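Local coordinates for hypothetical protein NE0471 (Nitrosomonas europaea, PDB 2AUW) that is of unknown function, belongs to the DUF2442 family and may bind DNA, at residues B[12-17]-B[58-63]; B[52-57]-B[68-73]. All blocks are in the same frame, centred on the assembly; numbering follows the deposited sequence. Where two conformers were deposited one is given.

Interaction 1 of 2, residues B[12-17]-B[58-63]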
ATOM      1  N   THR B  12      -6.578  -6.641 -19.711  1.00 24.98           N
ATOM      2  CA  THR B  12      -7.684  -5.897 -20.322  1.00 25.33           C
ATOM      3  C   THR B  12      -8.155  -6.430 -21.668  1.00 26.24           C
ATOM      4  O   THR B  12      -9.214  -6.013 -22.141  1.00 27.19           O
ATOM      5  CB  THR B  12      -7.326  -4.396 -20.469  1.00 24.93           C
ATOM      6  OG1 THR B  12      -6.186  -4.245 -21.335  1.00 24.41           O
ATOM      7  CG2 THR B  12      -6.966  -3.794 -19.137  1.00 25.41           C
ATOM      8  N   ALA B  13      -7.387  -7.337 -22.301  1.00 26.08           N
ATOM      9  CA  ALA B  13      -7.829  -8.015 -23.517  1.00 26.22           C
ATOM     10  C   ALA B  13      -6.940  -9.225 -23.749  1.00 26.55           C
ATOM     11  O   ALA B  13      -5.728  -9.160 -23.505  1.00 25.45           O
ATOM     12  CB  ALA B  13      -7.724  -7.070 -24.750  1.00 26.72           C
ATOM     13  N   VAL B  14      -7.554 -10.303 -24.226  1.00 27.24           N
ATOM     14  CA  VAL B  14      -6.795 -11.484 -24.732  1.00 27.67           C
ATOM     15  C   VAL B  14      -7.361 -11.940 -26.089  1.00 28.77           C
ATOM     16  O   VAL B  14      -8.577 -11.999 -26.287  1.00 29.57           O
ATOM     17  CB  VAL B  14      -6.781 -12.658 -23.719  1.00 26.41           C
ATOM     18  CG1 VAL B  14      -8.184 -13.170 -23.441  1.00 26.16           C
ATOM     19  CG2 VAL B  14      -5.862 -13.857 -24.187  1.00 26.87           C
ATOM     20  N   GLU B  15      -6.459 -12.271 -27.008  0.50 28.75           N
ATOM     21  CA  GLU B  15      -6.827 -12.656 -28.369  0.50 29.02           C
ATOM     22  C   GLU B  15      -6.006 -13.871 -28.800  0.50 29.16           C
ATOM     23  O   GLU B  15      -4.778 -13.821 -28.746  0.50 28.93           O
ATOM     24  CB  GLU B  15      -6.528 -11.486 -29.306  0.50 28.94           C
ATOM     25  CG  GLU B  15      -6.546 -11.824 -30.788  0.50 28.95           C
ATOM     26  CD  GLU B  15      -6.206 -10.640 -31.675  0.50 29.60           C
ATOM     27  OE1 GLU B  15      -6.621 -10.662 -32.853  0.50 28.67           O
ATOM     28  OE2 GLU B  15      -5.514  -9.704 -31.217  0.50 30.32           O
ATOM     29  N   ALA B  16      -6.686 -14.933 -29.244  1.00 29.51           N
ATOM     30  CA  ALA B  16      -6.015 -16.110 -29.779  1.00 29.63           C
ATOM     31  C   ALA B  16      -5.452 -15.768 -31.144  1.00 29.75           C
ATOM     32  O   ALA B  16      -6.204 -15.317 -32.039  1.00 30.26           O
ATOM     33  CB  ALA B  16      -7.003 -17.261 -29.899  1.00 29.61           C
ATOM     34  N   LEU B  17      -4.145 -15.943 -31.308  1.00 29.21           N
ATOM     35  CA  LEU B  17      -3.530 -15.849 -32.623  1.00 29.45           C
ATOM     36  C   LEU B  17      -3.482 -17.271 -33.237  1.00 29.99           C
ATOM     37  O   LEU B  17      -4.200 -18.169 -32.785  1.00 29.42           O
ATOM     38  CB  LEU B  17      -2.127 -15.228 -32.539  1.00 29.64           C
ATOM     39  CG  LEU B  17      -1.988 -13.862 -31.834  1.00 29.44           C
ATOM     40  CD1 LEU B  17      -0.584 -13.311 -31.917  1.00 30.83           C
ATOM     41  CD2 LEU B  17      -2.981 -12.851 -32.391  1.00 30.46           C
ATOM     42  N   VAL B  58     -10.466 -18.650 -26.435  1.00 30.33           N
ATOM     43  CA  VAL B  58      -9.847 -17.945 -25.281  1.00 29.33           C
ATOM     44  C   VAL B  58     -10.570 -16.613 -24.963  1.00 29.61           C
ATOM     45  O   VAL B  58     -10.953 -15.837 -25.884  1.00 28.18           O
ATOM     46  CB  VAL B  58      -8.342 -17.651 -25.518  1.00 29.00           C
ATOM     47  CG1 VAL B  58      -8.161 -16.571 -26.571  1.00 26.66           C
ATOM     48  CG2 VAL B  58      -7.618 -17.250 -24.210  1.00 27.17           C
ATOM     49  N   HIS B  59     -10.741 -16.349 -23.668  1.00 29.05           N
ATOM     50  CA  HIS B  59     -11.350 -15.085 -23.231  1.00 29.50           C
ATOM     51  C   HIS B  59     -10.906 -14.800 -21.796  1.00 29.71           C
ATOM     52  O   HIS B  59     -10.214 -15.615 -21.185  1.00 29.08           O
ATOM     53  CB  HIS B  59     -12.872 -15.240 -23.257  1.00 29.54           C
ATOM     54  CG  HIS B  59     -13.353 -16.457 -22.526  1.00 27.59           C
ATOM     55  ND1 HIS B  59     -13.413 -17.704 -23.118  1.00 31.25           N
ATOM     56  CD2 HIS B  59     -13.743 -16.632 -21.245  1.00 27.52           C
ATOM     57  CE1 HIS B  59     -13.852 -18.585 -22.236  1.00 27.17           C
ATOM     58  NE2 HIS B  59     -14.070 -17.955 -21.095  1.00 28.48           N
ATOM     59  N   ILE B  60     -11.303 -13.650 -21.255  1.00 29.62           N
ATOM     60  CA  ILE B  60     -11.002 -13.350 -19.842  1.00 29.86           C
ATOM     61  C   ILE B  60     -12.114 -13.941 -18.972  1.00 30.37           C
ATOM     62  O   ILE B  60     -13.275 -13.623 -19.218  1.00 29.61           O
ATOM     63  CB  ILE B  60     -10.888 -11.830 -19.596  1.00 29.64           C
ATOM     64  CG1 ILE B  60      -9.788 -11.206 -20.459  1.00 29.01           C
ATOM     65  CG2 ILE B  60     -10.704 -11.525 -18.087  1.00 30.06           C
ATOM     66  CD1 ILE B  60      -9.713  -9.694 -20.373  1.00 28.88           C
ATOM     67  N   ALA B  61     -11.776 -14.799 -17.985  1.00 30.10           N
ATOM     68  CA  ALA B  61     -12.784 -15.438 -17.090  1.00 30.73           C
ATOM     69  C   ALA B  61     -13.673 -14.421 -16.357  1.00 31.53           C
ATOM     70  O   ALA B  61     -13.164 -13.429 -15.819  1.00 31.16           O
ATOM     71  CB  ALA B  61     -12.125 -16.374 -16.054  1.00 30.99           C
ATOM     72  N   GLU B  62     -14.989 -14.676 -16.347  1.00 32.73           N
ATOM     73  CA  GLU B  62     -15.956 -13.772 -15.694  1.00 33.47           C
ATOM     74  C   GLU B  62     -15.553 -13.588 -14.238  1.00 33.37           C
ATOM     75  O   GLU B  62     -15.392 -14.574 -13.515  1.00 33.54           O
ATOM     76  CB  GLU B  62     -17.404 -14.301 -15.746  1.00 33.72           C
ATOM     77  CG  GLU B  62     -18.400 -13.333 -15.081  1.00 35.60           C
ATOM     78  CD  GLU B  62     -19.783 -13.910 -14.802  1.00 34.02           C
ATOM     79  OE1 GLU B  62     -20.676 -13.123 -14.424  1.00 36.68           O
ATOM     80  OE2 GLU B  62     -20.001 -15.132 -14.941  1.00 37.36           O
ATOM     81  N   TRP B  63     -15.403 -12.328 -13.834  1.00 33.25           N
ATOM     82  CA  TRP B  63     -15.009 -11.955 -12.473  1.00 34.15           C
ATOM     83  C   TRP B  63     -13.601 -12.415 -12.092  1.00 34.12           C
ATOM     84  O   TRP B  63     -12.795 -11.591 -11.685  1.00 34.56           O
ATOM     85  CB  TRP B  63     -16.012 -12.434 -11.391  1.00 34.13           C
ATOM     86  CG  TRP B  63     -15.464 -12.207  -9.972  1.00 34.20           C
ATOM     87  CD1 TRP B  63     -15.390 -11.009  -9.291  1.00 34.82           C
ATOM     88  CD2 TRP B  63     -14.857 -13.188  -9.117  1.00 34.07           C
ATOM     89  NE1 TRP B  63     -14.805 -11.201  -8.054  1.00 34.28           N
ATOM     90  CE2 TRP B  63     -14.476 -12.527  -7.916  1.00 34.93           C
ATOM     91  CE3 TRP B  63     -14.624 -14.569  -9.231  1.00 34.21           C
ATOM     92  CZ2 TRP B  63     -13.850 -13.202  -6.847  1.00 35.61           C
ATOM     93  CZ3 TRP B  63     -13.997 -15.244  -8.157  1.00 35.00           C
ATOM     94  CH2 TRP B  63     -13.628 -14.555  -6.984  1.00 34.63           C
TER
HETATM   95  O   HOH W   1     -11.413 -13.011 -26.437  1.00 45.09           O

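Interaction 2 of 2, residues B[52-57]-B[68-73]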
ATOM      1  N   PRO B  52      -7.428 -26.582 -32.466  1.00 38.67           N
ATOM      2  CA  PRO B  52      -7.393 -25.186 -32.929  1.00 39.16           C
ATOM      3  C   PRO B  52      -8.710 -24.408 -32.778  1.00 39.21           C
ATOM      4  O   PRO B  52      -8.676 -23.186 -32.589  1.00 39.07           O
ATOM      5  CB  PRO B  52      -6.991 -25.305 -34.398  1.00 39.73           C
ATOM      6  CG  PRO B  52      -6.269 -26.660 -34.495  1.00 39.12           C
ATOM      7  CD  PRO B  52      -6.999 -27.531 -33.518  1.00 38.75           C
ATOM      8  N   GLU B  53      -9.832 -25.122 -32.856  0.50 39.12           N
ATOM      9  CA  GLU B  53     -11.165 -24.533 -32.699  0.50 38.87           C
ATOM     10  C   GLU B  53     -11.418 -24.160 -31.243  0.50 38.50           C
ATOM     11  O   GLU B  53     -11.960 -23.092 -30.946  0.50 38.55           O
ATOM     12  CB  GLU B  53     -12.244 -25.503 -33.192  0.50 39.12           C
ATOM     13  CG  GLU B  53     -12.066 -25.956 -34.637  0.50 39.69           C
ATOM     14  CD  GLU B  53     -13.341 -26.536 -35.230  0.50 41.06           C
ATOM     15  OE1 GLU B  53     -13.881 -25.914 -36.171  0.50 40.95           O
ATOM     16  OE2 GLU B  53     -13.807 -27.597 -34.749  0.50 40.61           O
ATOM     17  N   ALA B  54     -10.996 -25.038 -30.339  1.00 37.68           N
ATOM     18  CA  ALA B  54     -11.159 -24.825 -28.914  1.00 36.41           C
ATOM     19  C   ALA B  54     -10.238 -23.690 -28.458  1.00 35.48           C
ATOM     20  O   ALA B  54     -10.683 -22.795 -27.753  1.00 35.15           O
ATOM     21  CB  ALA B  54     -10.909 -26.112 -28.134  1.00 36.74           C
ATOM     22  N   PHE B  55      -8.983 -23.697 -28.920  1.00 33.83           N
ATOM     23  CA  PHE B  55      -7.990 -22.671 -28.558  1.00 32.17           C
ATOM     24  C   PHE B  55      -8.474 -21.261 -28.907  1.00 31.84           C
ATOM     25  O   PHE B  55      -8.277 -20.313 -28.141  1.00 31.83           O
ATOM     26  CB  PHE B  55      -6.662 -22.943 -29.276  1.00 31.28           C
ATOM     27  CG  PHE B  55      -5.602 -21.912 -29.001  1.00 29.00           C
ATOM     28  CD1 PHE B  55      -4.905 -21.927 -27.795  1.00 27.63           C
ATOM     29  CD2 PHE B  55      -5.301 -20.932 -29.953  1.00 27.97           C
ATOM     30  CE1 PHE B  55      -3.925 -20.962 -27.525  1.00 28.87           C
ATOM     31  CE2 PHE B  55      -4.332 -19.980 -29.708  1.00 28.46           C
ATOM     32  CZ  PHE B  55      -3.630 -20.003 -28.476  1.00 27.08           C
ATOM     33  N   ALA B  56      -9.102 -21.141 -30.080  1.00 31.83           N
ATOM     34  CA  ALA B  56      -9.661 -19.877 -30.572  1.00 31.12           C
ATOM     35  C   ALA B  56     -10.701 -19.234 -29.656  1.00 30.76           C
ATOM     36  O   ALA B  56     -11.015 -18.052 -29.820  1.00 31.32           O
ATOM     37  CB  ALA B  56     -10.275 -20.099 -31.981  1.00 31.98           C
ATOM     38  N   ARG B  57     -11.243 -20.009 -28.727  0.60 30.59           N
ATOM     39  CA  ARG B  57     -12.287 -19.512 -27.829  0.60 30.78           C
ATOM     40  C   ARG B  57     -11.765 -18.970 -26.488  0.60 30.38           C
ATOM     41  O   ARG B  57     -12.527 -18.868 -25.528  0.60 30.41           O
ATOM     42  CB  ARG B  57     -13.359 -20.586 -27.605  0.60 31.11           C
ATOM     43  CG  ARG B  57     -14.035 -21.056 -28.902  0.60 31.81           C
ATOM     44  CD  ARG B  57     -15.260 -21.914 -28.610  0.60 37.22           C
ATOM     45  NE  ARG B  57     -14.939 -23.344 -28.549  0.60 39.37           N
ATOM     46  CZ  ARG B  57     -15.068 -24.197 -29.567  0.60 40.05           C
ATOM     47  NH1 ARG B  57     -14.735 -25.473 -29.400  0.60 39.10           N
ATOM     48  NH2 ARG B  57     -15.526 -23.783 -30.751  0.60 40.22           N
ATOM     49  N   GLU B  68      -8.882 -17.866 -19.943  1.00 29.16           N
ATOM     50  CA  GLU B  68      -9.731 -19.029 -19.851  1.00 29.55           C
ATOM     51  C   GLU B  68     -10.182 -19.520 -21.226  1.00 30.39           C
ATOM     52  O   GLU B  68     -10.328 -18.731 -22.158  1.00 30.02           O
ATOM     53  CB  GLU B  68     -10.957 -18.711 -18.980  1.00 29.43           C
ATOM     54  CG  GLU B  68     -11.996 -19.832 -18.974  1.00 30.80           C
ATOM     55  CD  GLU B  68     -13.131 -19.501 -18.055  1.00 34.83           C
ATOM     56  OE1 GLU B  68     -13.015 -19.825 -16.854  1.00 33.90           O
ATOM     57  OE2 GLU B  68     -14.123 -18.910 -18.539  1.00 34.55           O
ATOM     58  N   TRP B  69     -10.376 -20.830 -21.330  1.00 31.34           N
ATOM     59  CA  TRP B  69     -10.952 -21.459 -22.516  1.00 32.38           C
ATOM     60  C   TRP B  69     -12.186 -22.173 -22.001  1.00 34.02           C
ATOM     61  O   TRP B  69     -13.296 -21.842 -22.401  1.00 34.48           O
ATOM     62  CB  TRP B  69      -9.998 -22.456 -23.191  1.00 30.45           C
ATOM     63  CG  TRP B  69      -8.835 -21.826 -23.912  1.00 29.17           C
ATOM     64  CD1 TRP B  69      -8.751 -21.533 -25.231  1.00 27.67           C
ATOM     65  CD2 TRP B  69      -7.589 -21.422 -23.326  1.00 27.12           C
ATOM     66  NE1 TRP B  69      -7.519 -20.991 -25.526  1.00 28.34           N
ATOM     67  CE2 TRP B  69      -6.798 -20.884 -24.356  1.00 26.21           C
ATOM     68  CE3 TRP B  69      -7.064 -21.473 -22.019  1.00 26.55           C
ATOM     69  CZ2 TRP B  69      -5.512 -20.399 -24.132  1.00 26.20           C
ATOM     70  CZ3 TRP B  69      -5.790 -20.955 -21.789  1.00 25.47           C
ATOM     71  CH2 TRP B  69      -5.022 -20.447 -22.837  1.00 26.29           C
ATOM     72  N   PHE B  70     -11.988 -23.121 -21.088  1.00 35.50           N
ATOM     73  CA  PHE B  70     -13.115 -23.771 -20.404  1.00 37.12           C
ATOM     74  C   PHE B  70     -13.253 -23.393 -18.924  1.00 37.30           C
ATOM     75  O   PHE B  70     -14.349 -23.080 -18.470  1.00 37.58           O
ATOM     76  CB  PHE B  70     -13.082 -25.299 -20.582  1.00 37.63           C
ATOM     77  CG  PHE B  70     -12.958 -25.745 -22.013  1.00 40.10           C
ATOM     78  CD1 PHE B  70     -11.759 -26.266 -22.490  1.00 40.77           C
ATOM     79  CD2 PHE B  70     -14.049 -25.651 -22.887  1.00 41.80           C
ATOM     80  CE1 PHE B  70     -11.633 -26.677 -23.816  1.00 41.40           C
ATOM     81  CE2 PHE B  70     -13.944 -26.064 -24.222  1.00 42.30           C
ATOM     82  CZ  PHE B  70     -12.728 -26.579 -24.690  1.00 41.31           C
ATOM     83  N   ASP B  71     -12.147 -23.412 -18.175  1.00 37.28           N
ATOM     84  CA  ASP B  71     -12.206 -23.180 -16.729  1.00 36.85           C
ATOM     85  C   ASP B  71     -10.929 -22.564 -16.135  1.00 36.11           C
ATOM     86  O   ASP B  71      -9.995 -23.296 -15.759  1.00 35.65           O
ATOM     87  CB  ASP B  71     -12.536 -24.479 -15.984  1.00 37.41           C
ATOM     88  CG  ASP B  71     -12.731 -24.264 -14.493  1.00 39.99           C
ATOM     89  OD1 ASP B  71     -13.041 -23.122 -14.071  1.00 43.04           O
ATOM     90  OD2 ASP B  71     -12.565 -25.239 -13.736  1.00 44.06           O
ATOM     91  N   THR B  72     -10.917 -21.232 -16.040  1.00 34.41           N
ATOM     92  CA  THR B  72      -9.865 -20.489 -15.336  1.00 33.31           C
ATOM     93  C   THR B  72      -8.462 -21.155 -15.432  1.00 32.06           C
ATOM     94  O   THR B  72      -7.799 -21.381 -14.416  1.00 31.34           O
ATOM     95  CB  THR B  72     -10.243 -20.313 -13.842  1.00 33.93           C
ATOM     96  OG1 THR B  72     -10.480 -21.605 -13.264  1.00 34.62           O
ATOM     97  CG2 THR B  72     -11.497 -19.458 -13.690  1.00 32.97           C
ATOM     98  N   GLU B  73      -8.015 -21.458 -16.641  1.00 30.11           N
ATOM     99  CA  GLU B  73      -6.810 -22.285 -16.803  1.00 29.23           C
ATOM    100  C   GLU B  73      -5.526 -21.592 -16.356  1.00 28.47           C
ATOM    101  O   GLU B  73      -4.729 -22.197 -15.617  1.00 28.53           O
ATOM    102  CB  GLU B  73      -6.662 -22.819 -18.229  1.00 29.39           C
ATOM    103  CG  GLU B  73      -7.664 -23.933 -18.577  1.00 29.50           C
ATOM    104  CD  GLU B  73      -9.026 -23.399 -19.022  1.00 31.57           C
ATOM    105  OE1 GLU B  73      -9.880 -24.205 -19.430  1.00 30.57           O
ATOM    106  OE2 GLU B  73      -9.232 -22.172 -18.959  1.00 29.01           O
TER

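Interaction 1 of 2, residues B[12-17]-B[58-63]
Val14 and Ala16, on the edge strand 11-16 of a three-stranded antiparallel sheet, lie against Val58, His59 and Ile60; the touching parts, 12-16 and 58-60, run antiparallel, 173° apart. The nearest CA atoms, those of Val14 and His59, are 6.0 Å apart, and no direct hydrogen bond joins the segments, so the strands pass as neighbours without pairing. A water takes the place of a backbone rung, donating to Val14 O at 3.0 Å and to Val58 O at 2.9 Å. The side chains of Val14 and Val58 meet tip to tip, CG2 to CG2 at 3.8 Å. In Val14, chi1 of 62° sets CG1 between the backbone N and the carbonyl carbon, from where it rests on the backbone of His59, 3.6 Å from His59 C, and touches Ile60 CG1. The other branch of Val58, CG1, packs against Ala16, 3.6 Å from Ala16 CB. Ile60 CD1 reaches the peptide between Thr12 and Ala13, where both residues face Thr25 in a classic beta bulge. Cutting Val58 back to an alanine would probably open a gap beside Ala16 and leave Val14 CG2 without its methyl partner. Val58 also touches Leu22 of the central strand, as well as Val67 and Trp69. Aliphatic packing and one bridging water thus join the sheet edge to the short hairpin formed by strands 59-60 and 67-68.

Interaction 2 of 2, residues B[52-57]-B[68-73]
The chain at Arg57, just after helix 52-55, runs past the start of 68-73, a segment without regular helix or strand beyond Glu68; the CA atoms of Arg57 and Trp69 come within 5.8 Å. Trp69 carries the contact. Its NE1 donates to Phe55 O at 2.8 Å, a weak bond because the N-H...O angle is only 130°. The neighbouring CD1 lies 3.4 Å from Ala54 O, and both carbonyl oxygens lie at the edge of the indole, near its plane. Ala54 O also accepts from Arg57 N, three residues on. Phe55 and Trp69 point the same way, side by side: the phenyl and five-membered rings are inclined by 29° but slid apart, with centroids 5.4 Å from each other, so overlap is slight. With CG anti to the backbone N (chi1 178°), the Phe55 ring extends along the indole, bringing CE1 to 3.8 Å from Trp69 CZ2. Farther along, Phe70 CZ touches Ala54 CB at 3.9 Å.

The loop that presents these aromatics is organised by Glu73. Its OE2 accepts from Trp69 N at 3.0 Å, while OE1 takes both Phe70 N and Asp71 N, the latter at 2.7 Å and from above the carboxylate plane. Glu68 OE1 binds Thr72 N through its anti lone pair. Leu22 touches both Phe55 and Trp69, and Tyr20 meets the Phe55 ring edge-to-face. The loop held by Glu73 therefore presents Trp69 to Phe55 and Phe70 to Ala54: three N-H groups gripped by one carboxylate hold the loop's backbone, while the indole N-H makes a weak bond to the carbonyl of Phe55.

In the fold
Interactions 1 and 2 alternate along the chain and lie with their centres about 9 Å apart. Arg57 closes one segment of interaction 2 and Val58 opens one of interaction 1, so helix 52-55 and strand 59-60 follow each other in the chain, a few residues apart. That strand pairs with 67-68; the hairpin supplies one segment to each contact, and His59 NE2 lies 2.7 Å from Glu68 OE2, a probable hydrogen bond between them. Val58 bridges the two apolar patches, its CB 3.4 Å from Trp69 NE1, while Leu17 O comes within 3.6 Å of Phe55 CE2. Leu22 of strand 21-26 is common to both contacts, linking them to the three-stranded sheet.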